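PDB 7OCX: embryonic developmental protein tofu-6, which takes part in piRNA (21U-RNA) biogenesis in C. elegans as a PETISCO component whose RNA recognition motif domain forms a complex with that of PID-3. Local coordinates for residues Ala70-Val73 and Arg74-Leu77; Asn32-His35 and Val36-Phe40. All blocks are in the same frame, centred on the assembly; numbering follows the deposited sequence.

Contact 1: Ala70-Val73 and Arg74-Leu77; sequences ADEV and RKNL
R74 N donates an almost straight bond to A70 O and K75 N a more bent one to D71 O, the i to i+4 pattern of an alpha helix in its last turn; N76 N then closes on V73 O with a weak, shorter-span bond as the chain leaves helical angles. R74 runs back along the helix, extended from CG to NE, its CG 3.3 Å from A70 O. NH1 of R74 reaches D71 OD1 at 3.2 Å in a salt bridge that is itself a bent hydrogen bond. The oxygen lies at the guanidinium edge and is approached on its anti side, with the two planar groups 70° apart. The same NH1 passes 3.6 Å from A70 CB and also bonds D16 O, while R74 NH2 makes a second salt bridge, with D93 OD1. With CG beside the backbone N (chi1 -74°), D71 turns its carboxylate back to this meeting, while its OD2 pairs with R73 of the PID-3 chain. On the solvent side K75 folds at its last two torsions until CE lies 3.5 Å from E72 CA; K75 NZ stays 4.1 Å from E72 OE1, beyond a salt bridge. A leucine in place of R74 would probably leave D71 OD1 and D93 each without this cationic mate. R74 thus ties the helix to strand 87-93 and, through D71, to the partner subunit.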
ATOM      1  N   ALA C  70     -13.071  12.628  -3.637  1.00 42.64           N
ATOM      2  CA  ALA C  70     -13.821  13.462  -4.569  1.00 42.72           C
ATOM      3  C   ALA C  70     -15.296  13.516  -4.210  1.00 48.16           C
ATOM      4  O   ALA C  70     -15.952  14.541  -4.434  1.00 49.32           O
ATOM      5  CB  ALA C  70     -13.652  12.935  -5.994  1.00 40.87           C
ATOM      6  N   ASP C  71     -15.844  12.420  -3.675  1.00 47.68           N
ATOM      7  CA  ASP C  71     -17.226  12.457  -3.209  1.00 56.60           C
ATOM      8  C   ASP C  71     -17.379  13.382  -1.999  1.00 54.65           C
ATOM      9  O   ASP C  71     -18.378  14.105  -1.894  1.00 60.48           O
ATOM     10  CB  ASP C  71     -17.732  11.048  -2.873  1.00 57.20           C
ATOM     11  CG  ASP C  71     -18.023  10.213  -4.120  1.00 59.17           C
ATOM     12  OD1 ASP C  71     -18.144  10.795  -5.221  1.00 56.08           O
ATOM     13  OD2 ASP C  71     -18.238   8.995  -3.994  1.00 58.48           O
ATOM     14  N   GLU C  72     -16.404  13.376  -1.074  1.00 59.66           N
ATOM     15  CA  GLU C  72     -16.465  14.313   0.054  1.00 64.98           C
ATOM     16  C   GLU C  72     -16.396  15.764  -0.412  1.00 65.03           C
ATOM     17  O   GLU C  72     -16.934  16.653   0.256  1.00 69.03           O
ATOM     18  CB  GLU C  72     -15.347  14.043   1.071  1.00 68.30           C
ATOM     19  CG  GLU C  72     -15.331  12.643   1.693  1.00 80.25           C
ATOM     20  CD  GLU C  72     -15.930  12.607   3.106  1.00 99.99           C
ATOM     21  OE1 GLU C  72     -16.464  11.550   3.502  1.00 95.43           O
ATOM     22  OE2 GLU C  72     -15.839  13.624   3.831  1.00 95.00           O
ATOM     23  N   VAL C  73     -15.727  16.032  -1.537  1.00 54.80           N
ATOM     24  CA  VAL C  73     -15.827  17.351  -2.154  1.00 55.23           C
ATOM     25  C   VAL C  73     -17.241  17.592  -2.657  1.00 61.57           C
ATOM     26  O   VAL C  73     -17.885  18.585  -2.297  1.00 67.03           O
ATOM     27  CB  VAL C  73     -14.802  17.501  -3.294  1.00 49.61           C
ATOM     28  CG1 VAL C  73     -15.091  18.753  -4.103  1.00 50.39           C
ATOM     29  CG2 VAL C  73     -13.404  17.558  -2.725  1.00 47.98           C
ATOM     30  N   ARG C  74     -17.754  16.679  -3.488  1.00 54.46           N
ATOM     31  CA  ARG C  74     -19.107  16.829  -4.015  1.00 61.27           C
ATOM     32  C   ARG C  74     -20.123  17.063  -2.898  1.00 68.96           C
ATOM     33  O   ARG C  74     -21.150  17.717  -3.127  1.00 68.83           O
ATOM     34  CB  ARG C  74     -19.473  15.596  -4.858  1.00 57.80           C
ATOM     35  CG  ARG C  74     -18.614  15.439  -6.135  1.00 52.53           C
ATOM     36  CD  ARG C  74     -19.087  14.339  -7.101  1.00 62.05           C
ATOM     37  NE  ARG C  74     -18.237  14.296  -8.286  1.00 57.19           N
ATOM     38  CZ  ARG C  74     -17.165  13.532  -8.438  1.00 50.22           C
ATOM     39  NH1 ARG C  74     -16.861  12.579  -7.575  1.00 51.02           N
ATOM     40  NH2 ARG C  74     -16.368  13.747  -9.479  1.00 48.95           N
ATOM     41  N   LYS C  75     -19.850  16.562  -1.683  1.00 70.98           N
ATOM     42  CA  LYS C  75     -20.794  16.759  -0.580  1.00 81.41           C
ATOM     43  C   LYS C  75     -20.868  18.216  -0.136  1.00 77.92           C
ATOM     44  O   LYS C  75     -21.959  18.720   0.160  1.00 83.24           O
ATOM     45  CB  LYS C  75     -20.444  15.902   0.643  1.00 79.86           C
ATOM     46  CG  LYS C  75     -20.711  14.414   0.534  1.00 83.82           C
ATOM     47  CD  LYS C  75     -20.196  13.657   1.760  1.00 81.95           C
ATOM     48  CE  LYS C  75     -19.236  12.541   1.359  1.00 89.58           C
ATOM     49  NZ  LYS C  75     -19.882  11.193   1.266  1.00 93.09           N
ATOM     50  N   ASN C  76     -19.717  18.897  -0.041  1.00 70.40           N
ATOM     51  CA  ASN C  76     -19.682  20.257   0.479  1.00 73.33           C
ATOM     52  C   ASN C  76     -20.004  21.302  -0.575  1.00 75.62           C
ATOM     53  O   ASN C  76     -19.857  22.500  -0.310  1.00 73.37           O
ATOM     54  CB  ASN C  76     -18.321  20.583   1.097  1.00 77.97           C
ATOM     55  CG  ASN C  76     -17.972  19.672   2.249  1.00 83.32           C
ATOM     56  OD1 ASN C  76     -18.039  18.450   2.125  1.00 78.64           O
ATOM     57  ND2 ASN C  76     -17.677  20.266   3.406  1.00 82.45           N
ATOM     58  N   LEU C  77     -20.447  20.889  -1.753  1.00 68.34           N
ATOM     59  CA  LEU C  77     -20.781  21.857  -2.782  1.00 71.61           C
ATOM     60  C   LEU C  77     -22.193  22.390  -2.566  1.00 74.06           C
ATOM     61  O   LEU C  77     -23.007  21.809  -1.843  1.00 83.16           O
ATOM     62  CB  LEU C  77     -20.669  21.217  -4.159  1.00 64.21           C
ATOM     63  CG  LEU C  77     -19.247  20.866  -4.591  1.00 66.16           C
ATOM     64  CD1 LEU C  77     -19.264  20.568  -6.089  1.00 62.34           C
ATOM     65  CD2 LEU C  77     -18.228  21.960  -4.300  1.00 67.00           C
TER

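Contact 2: Asn32-His35 and Val36-Phe40; sequences NLFH and VFQNF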
ATOM      1  N   ASN C  32      -2.270  27.488  -3.013  1.00 41.02           N
ATOM      2  CA  ASN C  32      -3.536  27.947  -2.437  1.00 43.17           C
ATOM      3  C   ASN C  32      -4.673  26.992  -2.800  1.00 42.22           C
ATOM      4  O   ASN C  32      -5.491  26.620  -1.949  1.00 39.81           O
ATOM      5  CB  ASN C  32      -3.847  29.356  -2.943  1.00 41.97           C
ATOM      6  CG  ASN C  32      -2.801  30.357  -2.524  1.00 49.67           C
ATOM      7  OD1 ASN C  32      -2.213  31.036  -3.367  1.00 44.78           O
ATOM      8  ND2 ASN C  32      -2.579  30.479  -1.220  1.00 51.00           N
ATOM      9  N   LEU C  33      -4.747  26.620  -4.079  1.00 37.57           N
ATOM     10  CA  LEU C  33      -5.760  25.691  -4.569  1.00 39.86           C
ATOM     11  C   LEU C  33      -5.632  24.336  -3.886  1.00 36.97           C
ATOM     12  O   LEU C  33      -6.627  23.735  -3.454  1.00 38.26           O
ATOM     13  CB  LEU C  33      -5.608  25.558  -6.086  1.00 36.70           C
ATOM     14  CG  LEU C  33      -6.646  24.710  -6.815  1.00 42.13           C
ATOM     15  CD1 LEU C  33      -8.047  25.245  -6.594  1.00 42.74           C
ATOM     16  CD2 LEU C  33      -6.323  24.653  -8.298  1.00 38.95           C
ATOM     17  N   PHE C  34      -4.404  23.833  -3.785  1.00 37.80           N
ATOM     18  CA  PHE C  34      -4.173  22.578  -3.080  1.00 38.26           C
ATOM     19  C   PHE C  34      -4.727  22.641  -1.656  1.00 40.44           C
ATOM     20  O   PHE C  34      -5.381  21.701  -1.187  1.00 35.73           O
ATOM     21  CB  PHE C  34      -2.668  22.269  -3.088  1.00 35.01           C
ATOM     22  CG  PHE C  34      -2.253  21.257  -2.069  1.00 33.99           C
ATOM     23  CD1 PHE C  34      -2.372  19.899  -2.333  1.00 35.78           C
ATOM     24  CD2 PHE C  34      -1.744  21.666  -0.845  1.00 37.86           C
ATOM     25  CE1 PHE C  34      -2.001  18.959  -1.391  1.00 36.04           C
ATOM     26  CE2 PHE C  34      -1.379  20.740   0.109  1.00 43.62           C
ATOM     27  CZ  PHE C  34      -1.505  19.375  -0.162  1.00 38.15           C
ATOM     28  N   HIS C  35      -4.473  23.754  -0.955  1.00 40.29           N
ATOM     29  CA  HIS C  35      -4.876  23.832   0.450  1.00 43.87           C
ATOM     30  C   HIS C  35      -6.393  23.728   0.580  1.00 41.95           C
ATOM     31  O   HIS C  35      -6.907  23.114   1.521  1.00 42.88           O
ATOM     32  CB  HIS C  35      -4.403  25.131   1.125  1.00 38.97           C
ATOM     33  CG  HIS C  35      -2.920  25.222   1.347  1.00 47.94           C
ATOM     34  ND1 HIS C  35      -2.128  24.125   1.612  1.00 51.73           N
ATOM     35  CD2 HIS C  35      -2.103  26.303   1.441  1.00 57.95           C
ATOM     36  CE1 HIS C  35      -0.875  24.515   1.781  1.00 46.44           C
ATOM     37  NE2 HIS C  35      -0.834  25.835   1.696  1.00 56.77           N
ATOM     38  N   VAL C  36      -7.127  24.358  -0.336  1.00 38.82           N
ATOM     39  CA  VAL C  36      -8.579  24.291  -0.268  1.00 41.93           C
ATOM     40  C   VAL C  36      -9.056  22.856  -0.410  1.00 40.94           C
ATOM     41  O   VAL C  36      -9.951  22.415   0.322  1.00 39.95           O
ATOM     42  CB  VAL C  36      -9.226  25.194  -1.331  1.00 43.63           C
ATOM     43  CG1 VAL C  36     -10.716  24.853  -1.456  1.00 47.76           C
ATOM     44  CG2 VAL C  36      -9.011  26.631  -0.942  1.00 47.97           C
ATOM     45  N   PHE C  37      -8.489  22.113  -1.368  1.00 39.66           N
ATOM     46  CA  PHE C  37      -8.980  20.764  -1.621  1.00 33.96           C
ATOM     47  C   PHE C  37      -8.403  19.746  -0.659  1.00 33.45           C
ATOM     48  O   PHE C  37      -9.054  18.736  -0.375  1.00 40.21           O
ATOM     49  CB  PHE C  37      -8.739  20.391  -3.083  1.00 36.46           C
ATOM     50  CG  PHE C  37      -9.751  21.004  -3.975  1.00 39.01           C
ATOM     51  CD1 PHE C  37      -9.653  22.323  -4.354  1.00 39.93           C
ATOM     52  CD2 PHE C  37     -10.884  20.282  -4.327  1.00 41.13           C
ATOM     53  CE1 PHE C  37     -10.648  22.909  -5.109  1.00 42.52           C
ATOM     54  CE2 PHE C  37     -11.871  20.859  -5.096  1.00 42.61           C
ATOM     55  CZ  PHE C  37     -11.750  22.177  -5.485  1.00 44.46           C
ATOM     56  N   GLN C  38      -7.238  20.007  -0.090  1.00 35.60           N
ATOM     57  CA  GLN C  38      -6.710  19.098   0.913  1.00 38.78           C
ATOM     58  C   GLN C  38      -7.638  18.938   2.115  1.00 41.53           C
ATOM     59  O   GLN C  38      -7.564  17.922   2.817  1.00 41.98           O
ATOM     60  CB  GLN C  38      -5.357  19.591   1.400  1.00 42.62           C
ATOM     61  CG  GLN C  38      -4.449  18.491   1.797  1.00 45.83           C
ATOM     62  CD  GLN C  38      -3.431  18.967   2.802  1.00 49.82           C
ATOM     63  OE1 GLN C  38      -3.334  20.162   3.085  1.00 51.78           O
ATOM     64  NE2 GLN C  38      -2.673  18.034   3.359  1.00 48.46           N
ATOM     65  N   ASN C  39      -8.457  19.946   2.429  1.00 49.63           N
ATOM     66  CA  ASN C  39      -9.366  19.806   3.566  1.00 50.75           C
ATOM     67  C   ASN C  39     -10.384  18.691   3.377  1.00 52.38           C
ATOM     68  O   ASN C  39     -11.005  18.260   4.355  1.00 54.76           O
ATOM     69  CB  ASN C  39     -10.119  21.109   3.841  1.00 60.48           C
ATOM     70  CG  ASN C  39      -9.236  22.241   4.323  1.00 66.84           C
ATOM     71  OD1 ASN C  39      -8.280  22.035   5.075  1.00 71.73           O
ATOM     72  ND2 ASN C  39      -9.535  23.449   3.861  1.00 67.17           N
ATOM     73  N   PHE C  40     -10.601  18.240   2.145  1.00 45.17           N
ATOM     74  CA  PHE C  40     -11.564  17.191   1.835  1.00 49.36           C
ATOM     75  C   PHE C  40     -10.930  15.824   1.670  1.00 46.63           C
ATOM     76  O   PHE C  40     -11.657  14.823   1.612  1.00 49.22           O
ATOM     77  CB  PHE C  40     -12.328  17.562   0.559  1.00 49.03           C
ATOM     78  CG  PHE C  40     -13.011  18.887   0.652  1.00 56.11           C
ATOM     79  CD1 PHE C  40     -12.537  19.971  -0.054  1.00 55.30           C
ATOM     80  CD2 PHE C  40     -14.127  19.049   1.462  1.00 63.95           C
ATOM     81  CE1 PHE C  40     -13.154  21.199   0.041  1.00 60.93           C
ATOM     82  CE2 PHE C  40     -14.757  20.274   1.559  1.00 66.90           C
ATOM     83  CZ  PHE C  40     -14.267  21.353   0.849  1.00 71.13           C
TER
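N32 O accepts the amide of V36 at 3.2 Å, opening a run of three successive i to i+4 bonds through helix 30-38; V36 CG2 comes up against the same oxygen. The N32 side chain itself turns to the start of the helix, where OD1 accepts a hydrogen bond from N29 N. L33 O takes F37 N, and the ring of F37 sets its edge to that oxygen, with CD1 3.5 Å from L33 O. The two side chains run side by side in the same direction, and L33 CD1 touches F37 CE1 at 3.8 Å. L33 has CG anti to the backbone N (chi1 -175°), which carries this branch forward along the helix to the ring. F34 O receives the shortest of the three backbone bonds, from Q38 N at 2.7 Å. Beyond it the F34 and Q38 side chains cross: the glutamine amide lies at 26° to the ring, and F34 CZ meets both CG and CD of Q38 at 3.6 Å. Q38 CB stands over one ring face toward its rim, while CE1 of H35 comes in at the ring edge. On the exposed side, H35 O has N39 ND2 3.5 Å away, and Q38 OE1 lies near the plane of the H35 ring at its edge, though 4.4 Å from H35 ND1. L33 and F34 rest on C46 of strand 43-51, and F34 meets W31 edge-to-face; F37 turns to V73 of helix 67-75, V36 and F40 to L82 of strand 81-84. F34 also meets the F57 ring of the PID-3 chain, and Q61 of that chain covers both F34 and Q38, placing this helix of the RNA recognition motif at the subunit interface.

How the contacts relate
Contact 1 and contact 2 belong to the two helices, 67-75 and 30-38, of the beta-alpha-beta-beta-alpha-beta RNA recognition motif, packed on its antiparallel sheet. Their centres are 12 Å apart, and they meet mainly at F40, just past the earlier helix, which contact 2 presses against N76, V73 and E72: N76 CG lies 3.3 Å from F40 CE2, V73 CG2 3.5 Å from F40 CB, and E72 CB 3.8 Å from F40 O. V73 CG1 also reaches F37 CE2 at 4.0 Å. Away from this seam both helices contribute to the heteromeric interface: D71 is salt-bridged to R73 of the PID-3 chain, with R74 packed on that arginine, while F34 meets the F57 ring and, with Q38, packs on Q61 of that chain.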